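Local coordinates for protein cellulase (Bacillus sp. BG-CS10, PDB 5E09) that hydrolyses internal beta-1,4-glucosidic bonds of cellulose with a family 5 glycoside hydrolase module, probably helped in holding the polysaccharide by its carbohydrate-binding module, at residues 356-361 / 395-400; 373-378 / 413-418; 401-406 / 427-432. All blocks are in the same frame, centred on the assembly; numbering follows the deposited sequence.

Contact 1 (356-361 / 395-400)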
ATOM      1  N   ILE A 356      30.172 -12.241 -21.950  1.00 48.22           N
ATOM      2  CA  ILE A 356      28.987 -11.413 -22.087  1.00 44.16           C
ATOM      3  C   ILE A 356      28.329 -11.630 -23.440  1.00 43.58           C
ATOM      4  O   ILE A 356      28.949 -11.468 -24.488  1.00 53.41           O
ATOM      5  CB  ILE A 356      29.324  -9.926 -21.889  1.00 53.34           C
ATOM      6  CG1 ILE A 356      29.709  -9.680 -20.426  1.00 33.46           C
ATOM      7  CG2 ILE A 356      28.145  -9.040 -22.299  1.00 43.79           C
ATOM      8  CD1 ILE A 356      30.216  -8.285 -20.141  1.00 41.52           C
ATOM      9  N   ARG A 357      27.060 -12.007 -23.406  1.00 44.72           N
ATOM     10  CA  ARG A 357      26.329 -12.319 -24.623  1.00 46.99           C
ATOM     11  C   ARG A 357      25.086 -11.454 -24.753  1.00 55.25           C
ATOM     12  O   ARG A 357      24.673 -10.814 -23.785  1.00 43.83           O
ATOM     13  CB  ARG A 357      25.963 -13.806 -24.638  1.00 51.29           C
ATOM     14  CG  ARG A 357      25.113 -14.235 -23.453  1.00 55.86           C
ATOM     15  CD  ARG A 357      24.837 -15.736 -23.442  1.00 50.31           C
ATOM     16  NE  ARG A 357      23.961 -16.075 -22.328  1.00 55.23           N
ATOM     17  CZ  ARG A 357      22.635 -15.969 -22.370  1.00 74.28           C
ATOM     18  NH1 ARG A 357      22.033 -15.531 -23.470  1.00 66.79           N
ATOM     19  NH2 ARG A 357      21.906 -16.287 -21.308  1.00 67.81           N
ATOM     20  N   ASP A 358      24.513 -11.425 -25.957  1.00 56.44           N
ATOM     21  CA  ASP A 358      23.240 -10.753 -26.207  1.00 42.10           C
ATOM     22  C   ASP A 358      22.209 -11.223 -25.183  1.00 51.04           C
ATOM     23  O   ASP A 358      22.231 -12.385 -24.776  1.00 48.27           O
ATOM     24  CB  ASP A 358      22.734 -11.043 -27.628  1.00 47.98           C
ATOM     25  CG  ASP A 358      23.477 -10.254 -28.710  1.00 53.64           C
ATOM     26  OD1 ASP A 358      24.259  -9.333 -28.385  1.00 52.28           O
ATOM     27  OD2 ASP A 358      23.261 -10.552 -29.903  1.00 52.45           O
ATOM     28  N   GLN A 359      21.309 -10.337 -24.762  1.00 42.53           N
ATOM     29  CA  GLN A 359      20.304 -10.721 -23.772  1.00 46.07           C
ATOM     30  C   GLN A 359      18.912 -10.243 -24.149  1.00 46.79           C
ATOM     31  O   GLN A 359      18.714  -9.070 -24.454  1.00 48.21           O
ATOM     32  CB  GLN A 359      20.672 -10.183 -22.385  1.00 52.28           C
ATOM     33  CG  GLN A 359      21.981 -10.723 -21.832  1.00 66.33           C
ATOM     34  CD  GLN A 359      21.830 -11.313 -20.445  1.00 80.39           C
ATOM     35  OE1 GLN A 359      20.869 -11.014 -19.728  1.00 65.86           O
ATOM     36  NE2 GLN A 359      22.776 -12.164 -20.058  1.00 77.29           N
ATOM     37  N   ASP A 360      17.951 -11.160 -24.119  1.00 54.98           N
ATOM     38  CA  ASP A 360      16.567 -10.840 -24.455  1.00 43.43           C
ATOM     39  C   ASP A 360      15.774 -10.444 -23.215  1.00 48.92           C
ATOM     40  O   ASP A 360      16.075 -10.889 -22.106  1.00 48.38           O
ATOM     41  CB  ASP A 360      15.895 -12.026 -25.149  1.00 49.16           C
ATOM     42  CG  ASP A 360      16.293 -12.152 -26.611  1.00 68.60           C
ATOM     43  OD1 ASP A 360      17.277 -11.501 -27.022  1.00 60.94           O
ATOM     44  OD2 ASP A 360      15.623 -12.904 -27.350  1.00 71.31           O
ATOM     45  N   ILE A 361      14.762  -9.605 -23.420  1.00 43.29           N
ATOM     46  CA  ILE A 361      13.948  -9.036 -22.349  1.00 44.93           C
ATOM     47  C   ILE A 361      12.514  -8.865 -22.828  1.00 51.95           C
ATOM     48  O   ILE A 361      12.260  -8.156 -23.802  1.00 43.57           O
ATOM     49  CB  ILE A 361      14.463  -7.654 -21.883  1.00 43.57           C
ATOM     50  CG1 ILE A 361      15.920  -7.724 -21.425  1.00 47.97           C
ATOM     51  CG2 ILE A 361      13.580  -7.105 -20.773  1.00 45.38           C
ATOM     52  CD1 ILE A 361      16.631  -6.399 -21.511  1.00 57.95           C
HETATM   53  N   MSE A 395      19.360  -6.517 -25.685  1.00 42.37           N
HETATM   54  CA  MSE A 395      20.587  -5.771 -25.408  1.00 46.04           C
HETATM   55  C   MSE A 395      21.764  -6.487 -26.057  1.00 47.84           C
HETATM   56  O   MSE A 395      22.006  -7.673 -25.797  1.00 47.30           O
HETATM   57  CB  MSE A 395      20.839  -5.621 -23.901  1.00 34.85           C
HETATM   58  CG  MSE A 395      19.778  -4.838 -23.162  1.00 48.99           C
HETATM   59 SE   MSE A 395      19.429  -3.090 -23.954  0.44 40.99          SE
HETATM   60  CE  MSE A 395      21.261  -2.423 -24.002  1.00 40.28           C
ATOM     61  N   LYS A 396      22.495  -5.763 -26.897  1.00 37.08           N
ATOM     62  CA  LYS A 396      23.627  -6.342 -27.601  1.00 47.71           C
ATOM     63  C   LYS A 396      24.820  -6.490 -26.663  1.00 46.28           C
ATOM     64  O   LYS A 396      25.020  -5.672 -25.764  1.00 47.94           O
ATOM     65  CB  LYS A 396      24.003  -5.490 -28.817  1.00 52.80           C
ATOM     66  CG  LYS A 396      22.843  -5.214 -29.774  1.00 53.65           C
ATOM     67  CD  LYS A 396      22.355  -6.476 -30.461  1.00 48.49           C
ATOM     68  CE  LYS A 396      23.471  -7.139 -31.252  1.00 60.42           C
ATOM     69  NZ  LYS A 396      23.004  -8.313 -32.045  1.00 66.60           N
ATOM     70  N   ALA A 397      25.610  -7.535 -26.892  1.00 39.41           N
ATOM     71  CA  ALA A 397      26.733  -7.890 -26.028  1.00 39.38           C
ATOM     72  C   ALA A 397      27.773  -6.778 -25.886  1.00 44.77           C
ATOM     73  O   ALA A 397      28.382  -6.621 -24.829  1.00 42.73           O
ATOM     74  CB  ALA A 397      27.397  -9.154 -26.546  1.00 39.65           C
ATOM     75  N   ASP A 398      27.986  -6.012 -26.949  1.00 60.82           N
ATOM     76  CA  ASP A 398      28.976  -4.939 -26.911  1.00 48.63           C
ATOM     77  C   ASP A 398      28.509  -3.763 -26.053  1.00 48.37           C
ATOM     78  O   ASP A 398      29.313  -3.141 -25.360  1.00 52.58           O
ATOM     79  CB  ASP A 398      29.301  -4.463 -28.324  1.00 54.38           C
ATOM     80  CG  ASP A 398      29.944  -5.546 -29.163  1.00 77.32           C
ATOM     81  OD1 ASP A 398      30.663  -6.392 -28.588  1.00 68.21           O
ATOM     82  OD2 ASP A 398      29.728  -5.554 -30.395  1.00 91.47           O
ATOM     83  N   ALA A 399      27.215  -3.457 -26.100  1.00 39.93           N
ATOM     84  CA  ALA A 399      26.658  -2.408 -25.251  1.00 42.93           C
ATOM     85  C   ALA A 399      26.777  -2.792 -23.770  1.00 44.45           C
ATOM     86  O   ALA A 399      27.217  -1.996 -22.937  1.00 41.94           O
ATOM     87  CB  ALA A 399      25.213  -2.139 -25.620  1.00 37.76           C
ATOM     88  N   LEU A 400      26.388  -4.023 -23.455  1.00 44.77           N
ATOM     89  CA  LEU A 400      26.505  -4.531 -22.096  1.00 46.78           C
ATOM     90  C   LEU A 400      27.961  -4.485 -21.645  1.00 50.38           C
ATOM     91  O   LEU A 400      28.259  -4.018 -20.549  1.00 48.15           O
ATOM     92  CB  LEU A 400      25.950  -5.954 -22.002  1.00 46.36           C
ATOM     93  CG  LEU A 400      24.450  -6.060 -22.299  1.00 47.87           C
ATOM     94  CD1 LEU A 400      24.010  -7.506 -22.446  1.00 47.29           C
ATOM     95  CD2 LEU A 400      23.645  -5.365 -21.218  1.00 37.36           C
TER
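Asp358 reaches across to the start of helix 397-403 and uses both carboxylate oxygens there. OD1 accepts the backbone N-H of Ala397 at 2.7 Å, the nitrogen standing nearly in line with the C-O bond. OD2 meets NZ of Lys396 at 3.1 Å, a salt bridge on the syn side but 33° out of the carboxylate plane. The two side chains run alongside each other, and the lysine gets there by folding: bends at chi2 (-66°) and chi3 (-59°) bring its amine back beside the acid. The amine's stronger partner is Glu387, with which it makes another salt bridge, so Asp358 holds only part of it. Lying next to the first turn of a helix, Asp358 would probably be favoured in its charged form.

Beneath this polar pair the backbones join. Gln359 and Met395, a selenomethionine, make an antiparallel hydrogen-bonded pair: Gln359 N to Met395 O and Met395 N to Gln359 O, each 2.9 Å. The same Met395 O also receives a CA-H contact from Asp358.

Apolar groups fill in around it. CG2 of Ile356 packs on Leu400 CB at 3.8 Å. The tip of Leu400, CD1, crosses the Gln359 chain at about a right angle and lies 3.9 Å from its CG. Ile361 CD1 meets Met395 CG at 3.9 Å. Further in, Ile361 and Leu400 reach Phe427 and Leu429 on the facing sheet. This is how the short helix that follows strand 392-395 is fastened between the two sheets of the immunoglobulin-like beta-sandwich of the X2 module.

Contact 2 (373-378 / 413-418)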
ATOM      1  N   LEU A 373      16.121   3.932 -26.196  1.00 42.20           N
ATOM      2  CA  LEU A 373      16.792   3.627 -24.933  1.00 45.79           C
ATOM      3  C   LEU A 373      17.790   4.728 -24.615  1.00 39.84           C
ATOM      4  O   LEU A 373      18.344   5.348 -25.524  1.00 53.29           O
ATOM      5  CB  LEU A 373      17.523   2.282 -24.987  1.00 36.17           C
ATOM      6  CG  LEU A 373      16.723   1.006 -25.244  1.00 48.76           C
ATOM      7  CD1 LEU A 373      17.614  -0.220 -25.060  1.00 35.81           C
ATOM      8  CD2 LEU A 373      15.502   0.936 -24.334  1.00 29.25           C
ATOM      9  N   GLN A 374      18.030   4.960 -23.330  1.00 35.81           N
ATOM     10  CA  GLN A 374      19.001   5.958 -22.902  1.00 37.22           C
ATOM     11  C   GLN A 374      19.827   5.469 -21.722  1.00 39.10           C
ATOM     12  O   GLN A 374      19.357   4.688 -20.907  1.00 41.62           O
ATOM     13  CB  GLN A 374      18.308   7.269 -22.531  1.00 40.34           C
ATOM     14  CG  GLN A 374      17.684   8.001 -23.701  1.00 52.30           C
ATOM     15  CD  GLN A 374      17.595   9.503 -23.473  1.00 72.28           C
ATOM     16  OE1 GLN A 374      17.611   9.973 -22.334  1.00 62.51           O
ATOM     17  NE2 GLN A 374      17.519  10.265 -24.563  1.00 60.80           N
ATOM     18  N   VAL A 375      21.073   5.917 -21.653  1.00 41.58           N
ATOM     19  CA  VAL A 375      21.895   5.748 -20.463  1.00 39.46           C
ATOM     20  C   VAL A 375      22.485   7.113 -20.126  1.00 58.82           C
ATOM     21  O   VAL A 375      23.109   7.748 -20.980  1.00 44.09           O
ATOM     22  CB  VAL A 375      23.024   4.719 -20.659  1.00 37.79           C
ATOM     23  CG1 VAL A 375      23.961   4.720 -19.452  1.00 40.36           C
ATOM     24  CG2 VAL A 375      22.456   3.329 -20.904  1.00 40.39           C
ATOM     25  N   ASP A 376      22.269   7.565 -18.893  1.00 46.38           N
ATOM     26  CA  ASP A 376      22.724   8.882 -18.455  1.00 54.73           C
ATOM     27  C   ASP A 376      22.209   9.991 -19.376  1.00 54.03           C
ATOM     28  O   ASP A 376      22.936  10.934 -19.683  1.00 55.39           O
ATOM     29  CB  ASP A 376      24.255   8.938 -18.387  1.00 61.65           C
ATOM     30  CG  ASP A 376      24.843   7.883 -17.467  1.00 78.39           C
ATOM     31  OD1 ASP A 376      24.290   7.663 -16.365  1.00 75.27           O
ATOM     32  OD2 ASP A 376      25.863   7.272 -17.849  1.00 80.94           O
ATOM     33  N   GLY A 377      20.966   9.861 -19.828  1.00 50.14           N
ATOM     34  CA  GLY A 377      20.344  10.880 -20.656  1.00 47.65           C
ATOM     35  C   GLY A 377      20.766  10.860 -22.115  1.00 62.96           C
ATOM     36  O   GLY A 377      20.252  11.638 -22.925  1.00 61.38           O
ATOM     37  N   ASP A 378      21.702   9.974 -22.451  1.00 68.24           N
ATOM     38  CA  ASP A 378      22.186   9.834 -23.824  1.00 54.34           C
ATOM     39  C   ASP A 378      21.567   8.624 -24.520  1.00 53.05           C
ATOM     40  O   ASP A 378      21.639   7.503 -24.010  1.00 40.85           O
ATOM     41  CB  ASP A 378      23.711   9.717 -23.843  1.00 59.10           C
ATOM     42  CG  ASP A 378      24.401  10.966 -23.321  1.00 84.13           C
ATOM     43  OD1 ASP A 378      23.823  12.068 -23.451  1.00 89.66           O
ATOM     44  OD2 ASP A 378      25.522  10.846 -22.782  1.00 76.50           O
ATOM     45  N   ALA A 413      24.940   0.028 -14.226  1.00 42.14           N
ATOM     46  CA  ALA A 413      24.281   1.012 -15.096  1.00 46.98           C
ATOM     47  C   ALA A 413      22.770   0.942 -15.037  1.00 43.07           C
ATOM     48  O   ALA A 413      22.215  -0.027 -14.557  1.00 36.71           O
ATOM     49  CB  ALA A 413      24.741   0.845 -16.552  1.00 42.71           C
ATOM     50  N   VAL A 414      22.117   1.986 -15.531  1.00 39.62           N
ATOM     51  CA  VAL A 414      20.659   2.022 -15.631  1.00 46.21           C
ATOM     52  C   VAL A 414      20.246   2.330 -17.069  1.00 46.54           C
ATOM     53  O   VAL A 414      20.564   3.391 -17.605  1.00 45.99           O
ATOM     54  CB  VAL A 414      20.049   3.067 -14.676  1.00 45.75           C
ATOM     55  CG1 VAL A 414      18.563   3.209 -14.930  1.00 43.06           C
ATOM     56  CG2 VAL A 414      20.334   2.677 -13.221  1.00 34.77           C
ATOM     57  N   ILE A 415      19.570   1.373 -17.697  1.00 43.38           N
ATOM     58  CA  ILE A 415      19.090   1.540 -19.060  1.00 36.23           C
ATOM     59  C   ILE A 415      17.628   1.952 -19.045  1.00 41.70           C
ATOM     60  O   ILE A 415      16.766   1.200 -18.589  1.00 50.37           O
ATOM     61  CB  ILE A 415      19.248   0.250 -19.882  1.00 42.94           C
ATOM     62  CG1 ILE A 415      20.693  -0.252 -19.814  1.00 39.40           C
ATOM     63  CG2 ILE A 415      18.807   0.479 -21.325  1.00 34.71           C
ATOM     64  CD1 ILE A 415      20.899  -1.613 -20.447  1.00 44.10           C
ATOM     65  N   THR A 416      17.359   3.148 -19.553  1.00 41.10           N
ATOM     66  CA  THR A 416      16.025   3.732 -19.545  1.00 38.18           C
ATOM     67  C   THR A 416      15.286   3.496 -20.861  1.00 40.17           C
ATOM     68  O   THR A 416      15.697   3.986 -21.911  1.00 47.96           O
ATOM     69  CB  THR A 416      16.094   5.250 -19.278  1.00 48.50           C
ATOM     70  OG1 THR A 416      16.811   5.495 -18.058  1.00 48.98           O
ATOM     71  CG2 THR A 416      14.694   5.850 -19.191  1.00 37.26           C
ATOM     72  N   ALA A 417      14.197   2.737 -20.803  1.00 41.85           N
ATOM     73  CA  ALA A 417      13.343   2.523 -21.960  1.00 36.63           C
ATOM     74  C   ALA A 417      12.285   3.608 -22.039  1.00 39.00           C
ATOM     75  O   ALA A 417      11.584   3.892 -21.056  1.00 53.78           O
ATOM     76  CB  ALA A 417      12.695   1.145 -21.913  1.00 42.01           C
ATOM     77  N   GLN A 418      12.190   4.210 -23.219  1.00 49.89           N
ATOM     78  CA  GLN A 418      11.283   5.315 -23.483  1.00 41.55           C
ATOM     79  C   GLN A 418      10.184   4.872 -24.431  1.00 37.48           C
ATOM     80  O   GLN A 418      10.414   4.075 -25.338  1.00 41.32           O
ATOM     81  CB  GLN A 418      12.041   6.497 -24.075  1.00 45.82           C
ATOM     82  CG  GLN A 418      13.280   6.888 -23.293  1.00 58.66           C
ATOM     83  CD  GLN A 418      14.133   7.911 -24.025  1.00 66.81           C
ATOM     84  OE1 GLN A 418      14.507   7.717 -25.186  1.00 54.34           O
ATOM     85  NE2 GLN A 418      14.440   9.014 -23.348  1.00 56.85           N
TER
HETATM   86  O   HOH W   1      23.565   4.488 -15.660  1.00 51.46           O
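Leu373-Val375 and Ala413-Gln418 run antiparallel at 150° between their short axes, with Gln374 and Thr416 as the hydrogen-bonded pair: Gln374 N to Thr416 O and Thr416 N to Gln374 O are both 2.9 Å, the latter almost straight at 173°. Next to it, Leu373 and Ala417 form a non-hydrogen-bonded pair, where the CA-H of Leu373 touches Thr416 O.

On the Leu373 face the packing is aliphatic. Leu373 spreads its two methyls: CD2 lies 3.7 Å from Ala417 CB, and CD1 meets Ile415 CG2 at 4.0 Å. Ile415 turns its other branch to Val375, CG1 against CG2. This is the inner face of a sheet in the immunoglobulin-like sandwich of the X2 module, and both Leu373 and Ile415 press on Met395 of the opposing sheet.

The other face carries amides. Gln418, extended beyond CG, brings NE2 over the flat face of the Gln374 amide, 3.2 Å from its CD; the two amide planes are 38° apart, and NE2 stands over the amide carbon, approaching OE1 at too poor an angle for a hydrogen bond. NE2 of Gln374 bonds instead to Ser379 OG, which fixes how its amide is turned. Shortening Gln374 to an alanine would probably deprive the Ser379 hydroxyl of this partner and take away the flat surface against which the Gln418 amide rests.

Past Val375 the chain reverses in a type I' turn ending at Asp378. A water takes the N-H of Val414 at 2.9 Å and bonds only weakly to Asp376 OD1.

Contact 3 (401-406 / 427-432)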
ATOM      1  N   THR A 401      28.868  -4.937 -22.507  1.00 41.72           N
ATOM      2  CA  THR A 401      30.293  -4.890 -22.198  1.00 41.84           C
ATOM      3  C   THR A 401      30.743  -3.467 -21.875  1.00 41.75           C
ATOM      4  O   THR A 401      31.381  -3.225 -20.851  1.00 44.60           O
ATOM      5  CB  THR A 401      31.140  -5.439 -23.361  1.00 46.71           C
ATOM      6  OG1 THR A 401      30.862  -6.831 -23.528  1.00 52.54           O
ATOM      7  CG2 THR A 401      32.633  -5.263 -23.080  1.00 44.20           C
ATOM      8  N   ALA A 402      30.391  -2.529 -22.745  1.00 35.87           N
ATOM      9  CA  ALA A 402      30.795  -1.138 -22.582  1.00 44.35           C
ATOM     10  C   ALA A 402      30.252  -0.539 -21.284  1.00 56.46           C
ATOM     11  O   ALA A 402      30.940   0.237 -20.615  1.00 59.46           O
ATOM     12  CB  ALA A 402      30.336  -0.311 -23.785  1.00 35.53           C
ATOM     13  N   LEU A 403      29.026  -0.914 -20.925  1.00 55.66           N
ATOM     14  CA  LEU A 403      28.354  -0.338 -19.759  1.00 48.74           C
ATOM     15  C   LEU A 403      28.818  -0.926 -18.431  1.00 42.30           C
ATOM     16  O   LEU A 403      28.510  -0.399 -17.363  1.00 45.93           O
ATOM     17  CB  LEU A 403      26.843  -0.521 -19.881  1.00 36.25           C
ATOM     18  CG  LEU A 403      26.159   0.336 -20.938  1.00 36.25           C
ATOM     19  CD1 LEU A 403      24.771  -0.205 -21.241  1.00 48.10           C
ATOM     20  CD2 LEU A 403      26.081   1.771 -20.469  1.00 32.51           C
HETATM   21  N   MSE A 404      29.558  -2.019 -18.486  1.00 45.90           N
HETATM   22  CA  MSE A 404      29.868  -2.722 -17.258  1.00 46.82           C
HETATM   23  C   MSE A 404      31.345  -2.717 -16.915  1.00 49.43           C
HETATM   24  O   MSE A 404      32.188  -2.334 -17.723  1.00 47.40           O
HETATM   25  CB  MSE A 404      29.340  -4.149 -17.350  1.00 53.94           C
HETATM   26  CG  MSE A 404      27.840  -4.165 -17.553  1.00 54.64           C
HETATM   27 SE   MSE A 404      27.096  -5.935 -17.725  0.42 45.46          SE
HETATM   28  CE  MSE A 404      27.326  -6.460 -15.878  1.00 49.50           C
ATOM     29  N   THR A 405      31.636  -3.135 -15.690  1.00 42.28           N
ATOM     30  CA  THR A 405      32.982  -3.134 -15.158  1.00 43.88           C
ATOM     31  C   THR A 405      33.273  -4.495 -14.550  1.00 57.02           C
ATOM     32  O   THR A 405      32.630  -4.887 -13.576  1.00 47.64           O
ATOM     33  CB  THR A 405      33.165  -2.048 -14.080  1.00 45.76           C
ATOM     34  OG1 THR A 405      32.650  -0.802 -14.560  1.00 53.22           O
ATOM     35  CG2 THR A 405      34.629  -1.895 -13.711  1.00 40.73           C
ATOM     36  N   PRO A 406      34.243  -5.220 -15.125  1.00 52.46           N
ATOM     37  CA  PRO A 406      34.617  -6.548 -14.627  1.00 48.53           C
ATOM     38  C   PRO A 406      35.007  -6.502 -13.158  1.00 50.95           C
ATOM     39  O   PRO A 406      35.806  -5.653 -12.766  1.00 53.02           O
ATOM     40  CB  PRO A 406      35.818  -6.926 -15.500  1.00 51.35           C
ATOM     41  CG  PRO A 406      35.632  -6.116 -16.759  1.00 55.05           C
ATOM     42  CD  PRO A 406      35.041  -4.817 -16.295  1.00 40.04           C
ATOM     43  N   PHE A 427      15.627  -0.278 -16.369  1.00 48.77           N
ATOM     44  CA  PHE A 427      16.361  -1.511 -16.121  1.00 34.87           C
ATOM     45  C   PHE A 427      17.615  -1.249 -15.302  1.00 42.70           C
ATOM     46  O   PHE A 427      18.437  -0.405 -15.664  1.00 47.50           O
ATOM     47  CB  PHE A 427      16.750  -2.187 -17.435  1.00 37.32           C
ATOM     48  CG  PHE A 427      15.579  -2.632 -18.257  1.00 39.12           C
ATOM     49  CD1 PHE A 427      14.815  -3.721 -17.864  1.00 40.82           C
ATOM     50  CD2 PHE A 427      15.249  -1.973 -19.424  1.00 31.47           C
ATOM     51  CE1 PHE A 427      13.735  -4.139 -18.622  1.00 39.02           C
ATOM     52  CE2 PHE A 427      14.172  -2.385 -20.191  1.00 40.05           C
ATOM     53  CZ  PHE A 427      13.414  -3.468 -19.788  1.00 44.91           C
ATOM     54  N   GLN A 428      17.760  -1.980 -14.203  1.00 36.40           N
ATOM     55  CA  GLN A 428      19.001  -1.989 -13.445  1.00 38.19           C
ATOM     56  C   GLN A 428      19.909  -3.077 -14.017  1.00 39.50           C
ATOM     57  O   GLN A 428      19.549  -4.254 -14.021  1.00 40.94           O
ATOM     58  CB  GLN A 428      18.733  -2.236 -11.953  1.00 47.52           C
ATOM     59  CG  GLN A 428      17.572  -1.425 -11.377  1.00 42.44           C
ATOM     60  CD  GLN A 428      17.897   0.051 -11.210  1.00 51.35           C
ATOM     61  OE1 GLN A 428      18.926   0.413 -10.639  1.00 54.59           O
ATOM     62  NE2 GLN A 428      17.010   0.911 -11.699  1.00 49.23           N
ATOM     63  N   LEU A 429      21.074  -2.685 -14.519  1.00 43.26           N
ATOM     64  CA  LEU A 429      22.027  -3.644 -15.072  1.00 37.34           C
ATOM     65  C   LEU A 429      22.908  -4.197 -13.953  1.00 41.22           C
ATOM     66  O   LEU A 429      23.870  -3.553 -13.526  1.00 35.71           O
ATOM     67  CB  LEU A 429      22.870  -2.988 -16.169  1.00 34.91           C
ATOM     68  CG  LEU A 429      23.945  -3.814 -16.877  1.00 52.33           C
ATOM     69  CD1 LEU A 429      23.395  -5.145 -17.367  1.00 52.69           C
ATOM     70  CD2 LEU A 429      24.521  -3.019 -18.040  1.00 50.66           C
ATOM     71  N   GLN A 430      22.562  -5.391 -13.475  1.00 37.10           N
ATOM     72  CA  GLN A 430      23.242  -5.995 -12.333  1.00 35.01           C
ATOM     73  C   GLN A 430      24.378  -6.932 -12.744  1.00 44.04           C
ATOM     74  O   GLN A 430      24.141  -7.946 -13.401  1.00 41.43           O
ATOM     75  CB  GLN A 430      22.241  -6.778 -11.469  1.00 41.48           C
ATOM     76  CG  GLN A 430      21.057  -5.975 -10.942  1.00 42.28           C
ATOM     77  CD  GLN A 430      21.477  -4.845 -10.018  1.00 49.00           C
ATOM     78  OE1 GLN A 430      21.288  -3.672 -10.337  1.00 54.95           O
ATOM     79  NE2 GLN A 430      22.047  -5.192  -8.873  1.00 30.66           N
ATOM     80  N   ASN A 431      25.606  -6.599 -12.348  1.00 39.31           N
ATOM     81  CA  ASN A 431      26.720  -7.537 -12.450  1.00 35.46           C
ATOM     82  C   ASN A 431      26.715  -8.442 -11.225  1.00 38.22           C
ATOM     83  O   ASN A 431      26.991  -7.988 -10.120  1.00 39.75           O
ATOM     84  CB  ASN A 431      28.062  -6.798 -12.562  1.00 36.98           C
ATOM     85  CG  ASN A 431      29.180  -7.678 -13.123  1.00 46.14           C
ATOM     86  OD1 ASN A 431      28.926  -8.749 -13.683  1.00 52.41           O
ATOM     87  ND2 ASN A 431      30.423  -7.222 -12.979  1.00 37.18           N
ATOM     88  N   VAL A 432      26.391  -9.714 -11.404  1.00 35.97           N
ATOM     89  CA  VAL A 432      26.299 -10.593 -10.250  1.00 40.73           C
ATOM     90  C   VAL A 432      27.320 -11.715 -10.263  1.00 41.90           C
ATOM     91  O   VAL A 432      27.879 -12.077 -11.301  1.00 44.07           O
ATOM     92  CB  VAL A 432      24.894 -11.224 -10.128  1.00 40.17           C
ATOM     93  CG1 VAL A 432      23.837 -10.139 -10.003  1.00 35.47           C
ATOM     94  CG2 VAL A 432      24.608 -12.123 -11.316  1.00 31.89           C
TER
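The Asn431 amide receives the CE methyl of Met404, a selenomethionine, over one face, nearer the OD1 side than the ND2 side: CE is 3.4 Å from Asn431 CB, and from CG of the same amide 3.5 Å. At its nitrogen edge the amide is held by the surroundings, ND2 giving hydrogen bonds to Asp352 OD1 and Glu408 O. Those two bonds set its rotation, so the methyl packs on a plane that is already fixed. Thr405 O also stands near ND2, 3.3 Å away and displaced from the amide plane.

The setting is the immunoglobulin-like beta-sandwich of the X2 module, where the chain leaving helix 397-403 is plugged against strand 425-432. Met404 and Leu429 are the main apolar plug, Met404 also touching Val350 and Leu429 touching Ile348, both on the adjoining strand 347-351. The Met404 chain is straight as far as SE (chi2 179°) and then turns at chi3, 71°, which swings CE off toward Asn431 while the body of the chain stays on Leu429.

Leu429 and Asn431 sit two residues apart on the strand, so both side chains start out toward the incoming chain. Backbone bonds from Leu429 to Asn412 and Ala413 keep this strand in the sheet, and Asn412 OD1 accepts the N-H of Thr405, tying down the segment just after Met404. Just before Met404, Leu403 CB comes to 3.9 Å from Leu429 CD2. That same CD2 lies 3.5 Å from Met404 CG, while the other methyl, Leu429 CD1, meets the selenium SE of Met404 at 3.8 Å.

Overall arrangement
Following the chain from its N terminus, 356-361 comes first, then 373-378, before contact 1 closes a loop at 395-400. Contact 2 closes only at 413-418, so these two cross. Contact 3 opens at 401-406, directly after contact 1 has closed and while contact 2 is still open, and closes at 427-432; it crosses contact 2 and follows contact 1 in series. Contacts 1 and 3 share helix 397-403 and tie it to one strand in each sheet of the sandwich. Strands 410-419 and 425-432 are neighbours, joining contacts 2 and 3 within one sheet, while contacts 1 and 2 meet across the core between the two sheets.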